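Long-range contacts in insecticidal crystal protein Cry7Cal (Bacillus thuringiensis, PDB 5ZI1), which is an insecticidal delta-endotoxin active against the locust Locusta migratoria manilensis, thought to act by binding receptors on gut cells and perforating their membranes: residues M222-L227 against R251-D256; E307-F312 against A362-A367; N331-G336 against L432-E437. All coordinates share one frame; numbering follows the deposited sequence.

Contact 1: M222-L227 against R251-D256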
loop_
_atom_site.group_PDB
_atom_site.type_symbol
_atom_site.label_atom_id
_atom_site.label_comp_id
_atom_site.label_asym_id
_atom_site.label_seq_id
_atom_site.Cartn_x
_atom_site.Cartn_y
_atom_site.Cartn_z
ATOM N N MET A 222 2.871 8.760 -3.405
ATOM C CA MET A 222 2.688 9.031 -1.972
ATOM C C MET A 222 2.088 7.854 -1.224
ATOM O O MET A 222 2.261 7.757 -0.003
ATOM C CB MET A 222 1.817 10.268 -1.743
ATOM C CG MET A 222 2.404 11.510 -2.357
ATOM S SD MET A 222 4.032 11.870 -1.679
ATOM C CE MET A 222 3.530 12.543 -0.070
ATOM N N THR A 223 1.373 6.976 -1.929
ATOM C CA THR A 223 1.037 5.678 -1.360
ATOM C C THR A 223 2.301 4.945 -0.939
ATOM O O THR A 223 2.403 4.451 0.197
ATOM C CB THR A 223 0.236 4.877 -2.386
ATOM O OG1 THR A 223 -1.016 5.542 -2.610
ATOM C CG2 THR A 223 -0.024 3.448 -1.917
ATOM N N ILE A 224 3.297 4.914 -1.837
ATOM C CA ILE A 224 4.566 4.249 -1.571
ATOM C C ILE A 224 5.383 5.014 -0.537
ATOM O O ILE A 224 6.016 4.420 0.332
ATOM C CB ILE A 224 5.358 4.094 -2.883
ATOM C CG1 ILE A 224 4.646 3.145 -3.846
ATOM C CG2 ILE A 224 6.791 3.646 -2.603
ATOM C CD1 ILE A 224 5.358 3.011 -5.182
ATOM N N MET A 225 5.449 6.332 -0.658
ATOM C CA MET A 225 6.302 7.101 0.244
ATOM C C MET A 225 5.678 7.270 1.626
ATOM O O MET A 225 6.395 7.218 2.632
ATOM C CB MET A 225 6.622 8.465 -0.354
ATOM C CG MET A 225 7.741 8.421 -1.404
ATOM S SD MET A 225 8.251 10.075 -1.948
ATOM C CE MET A 225 7.079 10.334 -3.279
ATOM N N VAL A 226 4.356 7.453 1.702
ATOM C CA VAL A 226 3.736 7.790 2.977
ATOM C C VAL A 226 2.727 6.750 3.458
ATOM O O VAL A 226 2.887 6.213 4.554
ATOM C CB VAL A 226 3.089 9.179 2.906
ATOM C CG1 VAL A 226 2.381 9.502 4.247
ATOM C CG2 VAL A 226 4.150 10.202 2.590
ATOM N N LEU A 227 1.685 6.460 2.664
ATOM C CA LEU A 227 0.570 5.674 3.197
ATOM C C LEU A 227 1.006 4.275 3.622
ATOM O O LEU A 227 0.525 3.748 4.640
ATOM C CB LEU A 227 -0.563 5.564 2.182
ATOM C CG LEU A 227 -1.136 6.842 1.608
ATOM C CD1 LEU A 227 -2.374 6.524 0.742
ATOM C CD2 LEU A 227 -1.445 7.832 2.745
ATOM N N ARG A 251 -3.728 -2.437 -1.124
ATOM C CA ARG A 251 -4.158 -1.328 -1.963
ATOM C C ARG A 251 -3.639 -1.500 -3.391
ATOM O O ARG A 251 -2.542 -2.016 -3.614
ATOM C CB ARG A 251 -3.683 0.002 -1.376
ATOM C CG ARG A 251 -2.251 0.416 -1.686
ATOM C CD ARG A 251 -1.238 -0.512 -1.066
ATOM N NE ARG A 251 0.158 -0.142 -1.327
ATOM C CZ ARG A 251 0.824 -0.389 -2.458
ATOM N NH1 ARG A 251 0.230 -0.987 -3.489
ATOM N NH2 ARG A 251 2.093 -0.017 -2.556
ATOM N N GLN A 252 -4.436 -1.063 -4.358
ATOM C CA GLN A 252 -4.084 -1.128 -5.771
ATOM C C GLN A 252 -3.722 0.265 -6.272
ATOM O O GLN A 252 -4.487 1.214 -6.078
ATOM C CB GLN A 252 -5.257 -1.696 -6.579
ATOM C CG GLN A 252 -5.055 -1.780 -8.110
ATOM C CD GLN A 252 -6.259 -2.430 -8.789
ATOM O OE1 GLN A 252 -6.192 -3.576 -9.231
ATOM N NE2 GLN A 252 -7.374 -1.709 -8.840
ATOM N N ILE A 253 -2.574 0.392 -6.936
ATOM C CA ILE A 253 -2.182 1.664 -7.525
ATOM C C ILE A 253 -1.962 1.506 -9.024
ATOM O O ILE A 253 -1.725 0.404 -9.537
ATOM C CB ILE A 253 -0.934 2.243 -6.858
ATOM C CG1 ILE A 253 0.207 1.249 -6.904
ATOM C CG2 ILE A 253 -1.263 2.692 -5.414
ATOM C CD1 ILE A 253 1.357 1.674 -5.995
ATOM N N PHE A 254 -2.045 2.638 -9.731
ATOM C CA PHE A 254 -2.009 2.661 -11.194
ATOM C C PHE A 254 -0.832 3.470 -11.701
ATOM O O PHE A 254 -0.595 4.587 -11.231
ATOM C CB PHE A 254 -3.307 3.219 -11.772
ATOM C CG PHE A 254 -4.455 2.246 -11.673
ATOM C CD1 PHE A 254 -5.122 2.056 -10.447
ATOM C CD2 PHE A 254 -4.831 1.479 -12.778
ATOM C CE1 PHE A 254 -6.178 1.164 -10.337
ATOM C CE2 PHE A 254 -5.877 0.574 -12.679
ATOM C CZ PHE A 254 -6.547 0.402 -11.450
ATOM N N THR A 255 -0.098 2.885 -12.654
ATOM C CA THR A 255 0.968 3.567 -13.372
ATOM C C THR A 255 0.359 4.549 -14.372
ATOM O O THR A 255 -0.850 4.532 -14.638
ATOM C CB THR A 255 1.881 2.554 -14.085
ATOM O OG1 THR A 255 1.096 1.547 -14.744
ATOM C CG2 THR A 255 2.847 1.872 -13.105
ATOM N N ASP A 256 1.202 5.428 -14.923
ATOM C CA ASP A 256 0.690 6.465 -15.818
ATOM C C ASP A 256 -0.006 5.834 -17.023
ATOM O O ASP A 256 0.375 4.745 -17.473
ATOM C CB ASP A 256 1.811 7.382 -16.303
ATOM C CG ASP A 256 2.451 8.165 -15.175
ATOM O OD1 ASP A 256 1.881 8.171 -14.052
ATOM O OD2 ASP A 256 3.518 8.782 -15.412
#
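T223 projects from helix 208-227 onto R251 and I253, and its methyl touches both residues. CG2 lies anti to the backbone N (OG1 at chi1 -65°), which sends the methyl outward over one face of the R251 guanidinium, 3.6 Å from NE. The same methyl sits 3.8 Å from I253 CG2, the two side chains running antiparallel as they pass. Its hydroxyl is turned back along the helix and bonds to R219 O.

In the three-domain architecture of the family this is a junction between domains: the helix belongs to the N-terminal helical bundle, whereas strand 252-254 edges a three-stranded antiparallel sheet of the second, beta-sheet domain. R251 reaches across with its chain bent at chi2 (-66°), and its NH2 forms a salt bridge with D228 just beyond the helix, as well as a hydrogen bond to H430. These two partners anchor the guanidinium while T223 CG2 covers it. I253 extends CD1 to within 4.2 Å of I224 CG1, the two side chains crossing at about a right angle. Farther along, D256 adds salt bridges to R217 and R220 of the same helix.

Contact 2: E307-F312 against A362-A367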
loop_
_atom_site.group_PDB
_atom_site.type_symbol
_atom_site.label_atom_id
_atom_site.label_comp_id
_atom_site.label_asym_id
_atom_site.label_seq_id
_atom_site.Cartn_x
_atom_site.Cartn_y
_atom_site.Cartn_z
ATOM N N GLU A 307 -5.851 3.097 -41.388
ATOM C CA GLU A 307 -4.885 3.652 -42.340
ATOM C C GLU A 307 -5.269 5.084 -42.716
ATOM O O GLU A 307 -5.669 5.363 -43.850
ATOM C CB GLU A 307 -4.788 2.752 -43.576
ATOM C CG GLU A 307 -3.632 3.058 -44.500
ATOM C CD GLU A 307 -3.218 1.861 -45.357
ATOM O OE1 GLU A 307 -2.029 1.763 -45.716
ATOM O OE2 GLU A 307 -4.079 1.008 -45.679
ATOM N N PRO A 308 -5.155 6.033 -41.770
ATOM C CA PRO A 308 -5.452 7.440 -42.093
ATOM C C PRO A 308 -4.382 8.042 -42.984
ATOM O O PRO A 308 -4.634 8.981 -43.750
ATOM C CB PRO A 308 -5.457 8.129 -40.715
ATOM C CG PRO A 308 -4.608 7.261 -39.871
ATOM C CD PRO A 308 -4.873 5.861 -40.335
ATOM N N ASN A 309 -3.160 7.536 -42.813
ATOM C CA ASN A 309 -1.984 7.866 -43.614
ATOM C C ASN A 309 -0.899 6.876 -43.213
ATOM O O ASN A 309 -0.605 5.937 -43.959
ATOM C CB ASN A 309 -1.514 9.304 -43.411
ATOM C CG ASN A 309 -1.774 9.814 -42.001
ATOM O OD1 ASN A 309 -1.000 9.532 -41.086
ATOM N ND2 ASN A 309 -2.804 10.646 -41.845
ATOM N N ASP A 310 -0.340 7.033 -42.014
ATOM C CA ASP A 310 0.282 5.883 -41.378
ATOM C C ASP A 310 -0.747 4.764 -41.276
ATOM O O ASP A 310 -1.959 4.989 -41.398
ATOM C CB ASP A 310 0.754 6.210 -39.969
ATOM C CG ASP A 310 1.507 7.521 -39.887
ATOM O OD1 ASP A 310 2.463 7.740 -40.659
ATOM O OD2 ASP A 310 1.144 8.325 -38.995
ATOM N N ARG A 311 -0.263 3.554 -41.013
ATOM C CA ARG A 311 -1.143 2.417 -40.769
ATOM C C ARG A 311 -0.687 1.733 -39.485
ATOM O O ARG A 311 0.515 1.603 -39.247
ATOM C CB ARG A 311 -1.166 1.450 -41.989
ATOM C CG ARG A 311 -1.347 -0.046 -41.676
ATOM C CD ARG A 311 -1.575 -0.877 -42.983
ATOM N NE ARG A 311 -2.943 -0.674 -43.502
ATOM C CZ ARG A 311 -3.899 -1.604 -43.520
ATOM N NH1 ARG A 311 -3.635 -2.820 -43.053
ATOM N NH2 ARG A 311 -5.110 -1.321 -44.006
ATOM N N PHE A 312 -1.641 1.346 -38.635
ATOM C CA PHE A 312 -1.327 0.899 -37.279
ATOM C C PHE A 312 -2.581 0.364 -36.615
ATOM O O PHE A 312 -3.690 0.821 -36.900
ATOM C CB PHE A 312 -0.764 2.031 -36.420
ATOM C CG PHE A 312 -1.635 3.237 -36.400
ATOM C CD1 PHE A 312 -2.672 3.350 -35.474
ATOM C CD2 PHE A 312 -1.438 4.256 -37.331
ATOM C CE1 PHE A 312 -3.494 4.457 -35.469
ATOM C CE2 PHE A 312 -2.251 5.381 -37.320
ATOM C CZ PHE A 312 -3.291 5.480 -36.387
ATOM N N ALA A 362 1.339 5.099 -29.385
ATOM C CA ALA A 362 1.310 5.900 -30.597
ATOM C C ALA A 362 -0.039 6.602 -30.666
ATOM O O ALA A 362 -0.978 6.269 -29.929
ATOM C CB ALA A 362 1.544 5.038 -31.848
ATOM N N ALA A 363 -0.121 7.578 -31.570
ATOM C CA ALA A 363 -1.354 8.308 -31.840
ATOM C C ALA A 363 -1.270 8.932 -33.228
ATOM O O ALA A 363 -0.188 9.188 -33.750
ATOM C CB ALA A 363 -1.610 9.406 -30.804
ATOM N N ASN A 364 -2.432 9.213 -33.801
ATOM C CA ASN A 364 -2.495 9.926 -35.065
ATOM C C ASN A 364 -3.721 10.818 -35.054
ATOM O O ASN A 364 -4.833 10.328 -34.827
ATOM C CB ASN A 364 -2.568 8.963 -36.241
ATOM C CG ASN A 364 -2.585 9.692 -37.553
ATOM O OD1 ASN A 364 -3.642 10.063 -38.067
ATOM N ND2 ASN A 364 -1.405 9.928 -38.094
ATOM N N LYS A 365 -3.527 12.113 -35.304
ATOM C CA LYS A 365 -4.629 13.066 -35.381
ATOM C C LYS A 365 -4.656 13.664 -36.783
ATOM O O LYS A 365 -3.768 14.434 -37.151
ATOM C CB LYS A 365 -4.506 14.155 -34.320
ATOM C CG LYS A 365 -5.740 15.030 -34.222
ATOM C CD LYS A 365 -5.588 16.049 -33.099
ATOM C CE LYS A 365 -6.899 16.751 -32.782
ATOM N NZ LYS A 365 -7.291 17.730 -33.829
ATOM N N SER A 366 -5.689 13.318 -37.547
ATOM C CA SER A 366 -5.865 13.798 -38.911
ATOM C C SER A 366 -7.322 14.179 -39.142
ATOM O O SER A 366 -7.768 15.245 -38.706
ATOM C CB SER A 366 -5.416 12.728 -39.910
ATOM O OG SER A 366 -4.077 12.330 -39.648
ATOM N N ALA A 367 -8.072 13.329 -39.842
ATOM C CA ALA A 367 -9.507 13.553 -39.916
ATOM C C ALA A 367 -10.176 13.143 -38.616
ATOM O O ALA A 367 -11.222 13.695 -38.261
ATOM C CB ALA A 367 -10.119 12.789 -41.087
#
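P308 lays its ring alongside the N364 amide, CG 3.5 Å from OD1, the two side chains passing in opposite directions. N309 follows with the polar core of the contact, its amide meeting N364 and S366 with different atoms. ND2 donates to S366 OG at 3.0 Å, the acceptor lying within 3° of the amide plane. OD1 takes a weak bond from N364 ND2, also 3.0 Å long but bent to 127° at the hydrogen. That oxygen additionally accepts the D310 backbone N at 2.7 Å, which fastens the amide to its own loop, the donor coming in tilted 34° from the carbonyl plane. Across the contact, just past the end of strand 352-365, S366 OG donates to N364 OD1 at 2.8 Å, so the serine hydroxyl links both asparagines.

D310 brings OD2 to 3.1 Å from N364 ND2, with carboxylate and amide planes perpendicular; the same oxygen bonds to Y268 OH. At F312, the ring approaches N364 obliquely, CZ lying 3.6 Å from CB and packing against the aliphatic part of the asparagine. N364 thus has carbon against F312 and an amide against the loop. The contact joins the 294-306/312-324 hairpin loop to the end of strand 352-365, which belongs to a second sheet, within the beta-prism domain of a three-domain Cry toxin.

Contact 3: N331-G336 against L432-E437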
loop_
_atom_site.group_PDB
_atom_site.type_symbol
_atom_site.label_atom_id
_atom_site.label_comp_id
_atom_site.label_asym_id
_atom_site.label_seq_id
_atom_site.Cartn_x
_atom_site.Cartn_y
_atom_site.Cartn_z
ATOM N N ASN A 331 -14.122 -13.380 -11.991
ATOM C CA ASN A 331 -14.703 -12.056 -12.153
ATOM C C ASN A 331 -14.223 -11.526 -13.495
ATOM O O ASN A 331 -13.015 -11.518 -13.760
ATOM C CB ASN A 331 -14.296 -11.121 -11.006
ATOM C CG ASN A 331 -14.560 -11.750 -9.627
ATOM O OD1 ASN A 331 -15.703 -12.025 -9.280
ATOM N ND2 ASN A 331 -13.500 -11.991 -8.856
ATOM N N THR A 332 -15.163 -11.099 -14.339
ATOM C CA THR A 332 -14.848 -10.623 -15.679
ATOM C C THR A 332 -15.272 -9.176 -15.821
ATOM O O THR A 332 -16.421 -8.841 -15.525
ATOM C CB THR A 332 -15.548 -11.468 -16.744
ATOM O OG1 THR A 332 -15.128 -12.821 -16.603
ATOM C CG2 THR A 332 -15.214 -10.966 -18.158
ATOM N N PHE A 333 -14.356 -8.335 -16.306
ATOM C CA PHE A 333 -14.643 -6.941 -16.630
ATOM C C PHE A 333 -14.328 -6.685 -18.097
ATOM O O PHE A 333 -13.208 -6.942 -18.550
ATOM C CB PHE A 333 -13.849 -6.014 -15.720
ATOM C CG PHE A 333 -14.006 -6.366 -14.274
ATOM C CD1 PHE A 333 -15.093 -5.900 -13.553
ATOM C CD2 PHE A 333 -13.113 -7.228 -13.660
ATOM C CE1 PHE A 333 -15.268 -6.249 -12.219
ATOM C CE2 PHE A 333 -13.279 -7.579 -12.342
ATOM C CZ PHE A 333 -14.362 -7.085 -11.617
ATOM N N ASN A 334 -15.313 -6.176 -18.828
ATOM C CA ASN A 334 -15.181 -5.870 -20.241
ATOM C C ASN A 334 -15.121 -4.363 -20.461
ATOM O O ASN A 334 -15.752 -3.591 -19.736
ATOM C CB ASN A 334 -16.345 -6.471 -21.024
ATOM C CG ASN A 334 -16.429 -7.977 -20.861
ATOM O OD1 ASN A 334 -15.588 -8.717 -21.389
ATOM N ND2 ASN A 334 -17.438 -8.443 -20.129
ATOM N N TYR A 335 -14.326 -3.954 -21.443
ATOM C CA TYR A 335 -14.231 -2.572 -21.879
ATOM C C TYR A 335 -14.360 -2.526 -23.391
ATOM O O TYR A 335 -13.994 -3.475 -24.089
ATOM C CB TYR A 335 -12.905 -1.937 -21.470
ATOM C CG TYR A 335 -12.704 -1.833 -19.976
ATOM C CD1 TYR A 335 -12.159 -2.880 -19.255
ATOM C CD2 TYR A 335 -13.050 -0.673 -19.290
ATOM C CE1 TYR A 335 -11.970 -2.775 -17.885
ATOM C CE2 TYR A 335 -12.862 -0.561 -17.940
ATOM C CZ TYR A 335 -12.325 -1.611 -17.231
ATOM O OH TYR A 335 -12.146 -1.484 -15.861
ATOM N N GLY A 336 -14.885 -1.413 -23.889
ATOM C CA GLY A 336 -14.947 -1.208 -25.325
ATOM C C GLY A 336 -15.815 -2.249 -26.003
ATOM O O GLY A 336 -16.929 -2.539 -25.564
ATOM N N LEU A 432 1.253 -7.053 -11.544
ATOM C CA LEU A 432 0.157 -6.502 -12.326
ATOM C C LEU A 432 -1.154 -7.065 -11.821
ATOM O O LEU A 432 -1.261 -8.258 -11.521
ATOM C CB LEU A 432 0.332 -6.818 -13.809
ATOM C CG LEU A 432 -0.644 -6.237 -14.837
ATOM C CD1 LEU A 432 -0.532 -4.725 -14.990
ATOM C CD2 LEU A 432 -0.357 -6.893 -16.198
ATOM N N SER A 433 -2.162 -6.201 -11.709
ATOM C CA SER A 433 -3.450 -6.644 -11.216
ATOM C C SER A 433 -4.625 -6.203 -12.059
ATOM O O SER A 433 -5.691 -6.823 -11.956
ATOM C CB SER A 433 -3.666 -6.177 -9.759
ATOM O OG SER A 433 -3.469 -4.769 -9.602
ATOM N N TYR A 434 -4.485 -5.189 -12.903
ATOM C CA TYR A 434 -5.673 -4.681 -13.568
ATOM C C TYR A 434 -5.259 -3.991 -14.859
ATOM O O TYR A 434 -4.096 -3.627 -15.043
ATOM C CB TYR A 434 -6.462 -3.711 -12.646
ATOM C CG TYR A 434 -7.914 -3.609 -13.059
ATOM C CD1 TYR A 434 -8.834 -4.567 -12.650
ATOM C CD2 TYR A 434 -8.348 -2.606 -13.918
ATOM C CE1 TYR A 434 -10.151 -4.527 -13.061
ATOM C CE2 TYR A 434 -9.678 -2.551 -14.335
ATOM C CZ TYR A 434 -10.573 -3.520 -13.893
ATOM O OH TYR A 434 -11.895 -3.489 -14.285
ATOM N N VAL A 435 -6.232 -3.813 -15.749
ATOM C CA VAL A 435 -6.082 -2.946 -16.917
ATOM C C VAL A 435 -7.373 -2.158 -17.063
ATOM O O VAL A 435 -8.396 -2.720 -17.474
ATOM C CB VAL A 435 -5.803 -3.713 -18.221
ATOM C CG1 VAL A 435 -5.419 -2.709 -19.313
ATOM C CG2 VAL A 435 -4.733 -4.805 -18.024
ATOM N N SER A 436 -7.330 -0.870 -16.754
ATOM C CA SER A 436 -8.467 -0.004 -16.990
ATOM C C SER A 436 -8.189 0.817 -18.248
ATOM O O SER A 436 -7.317 0.474 -19.050
ATOM C CB SER A 436 -8.716 0.875 -15.763
ATOM O OG SER A 436 -7.573 1.663 -15.501
ATOM N N GLU A 437 -8.904 1.918 -18.420
ATOM C CA GLU A 437 -8.644 2.789 -19.547
ATOM C C GLU A 437 -8.984 4.218 -19.153
ATOM O O GLU A 437 -9.600 4.478 -18.109
ATOM C CB GLU A 437 -9.451 2.373 -20.767
ATOM C CG GLU A 437 -10.907 2.630 -20.588
ATOM C CD GLU A 437 -11.762 1.946 -21.617
ATOM O OE1 GLU A 437 -12.967 2.281 -21.692
ATOM O OE2 GLU A 437 -11.241 1.060 -22.335
HETATM O O HOH W 1 -15.875 0.638 -22.287
#
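Strands 331-336 and 432-437 run in roughly the same direction, their axes 32° apart and 8.6 Å from each other at closest approach, a spacing that fits face-to-face packing of two sheets rather than pairing within one. Y335 and Y434 span the gap: their hydroxyls meet in a hydrogen bond of 2.6 Å, in which either may be the donor. Y335 OH lies in the plane of the Y434 ring, at its edge, and is 3.1 Å from CE2. Y434 gets there because its CG is anti to the backbone N (chi1 -157°), carrying the phenol toward strand 331-336 although its CB leaves the backbone at a slant.

F333, two residues before Y335, also meets the Y434 phenol, CB 3.5 Å from OH; the side chains cross at about a right angle and the ring planes are 57° apart. Beyond the hydroxyl, Y335 passes CE1 3.6 Å from V435 O, while E437 runs past its ring in the opposite direction, OE2 3.5 Å from CB. E437 OE1 is held by a salt bridge to R285, and a water that accepts from G336 N at 2.8 Å donates weakly to that oxygen. H318 stacks on Y335 and donates to V435 O. S433 and Y434 form a classic beta bulge facing G451. The contact is sheet-to-sheet packing in the beta-prism second domain of a three-domain Cry toxin, with strand 331-336 at the edge of its own four-stranded sheet.

In the fold
Contacts 1 and 3 adjoin, with centres 19 Å apart, because strands 252-254 and 430-437 are the outer members of one three-stranded sheet. They touch through a probable hydrogen bond between S433 OG and Q252 OE1 (3.0 Å) and through F254 CE2 against S436 OG (3.5 Å). The same sheet thus takes part in both: strand 252-254, with R251 before it, meets helix 208-227, and strand 430-437 meets strand 331-336. Contact 2 stands apart near one end of the beta-sheet domain, its centre 34 Å from that of contact 1 and 26 Å from that of contact 3. In sequence, contacts 2 and 3 interlock, their segments alternating. An acetate ion, probably from crystallisation, lies about 4 Å from the R251 side chain.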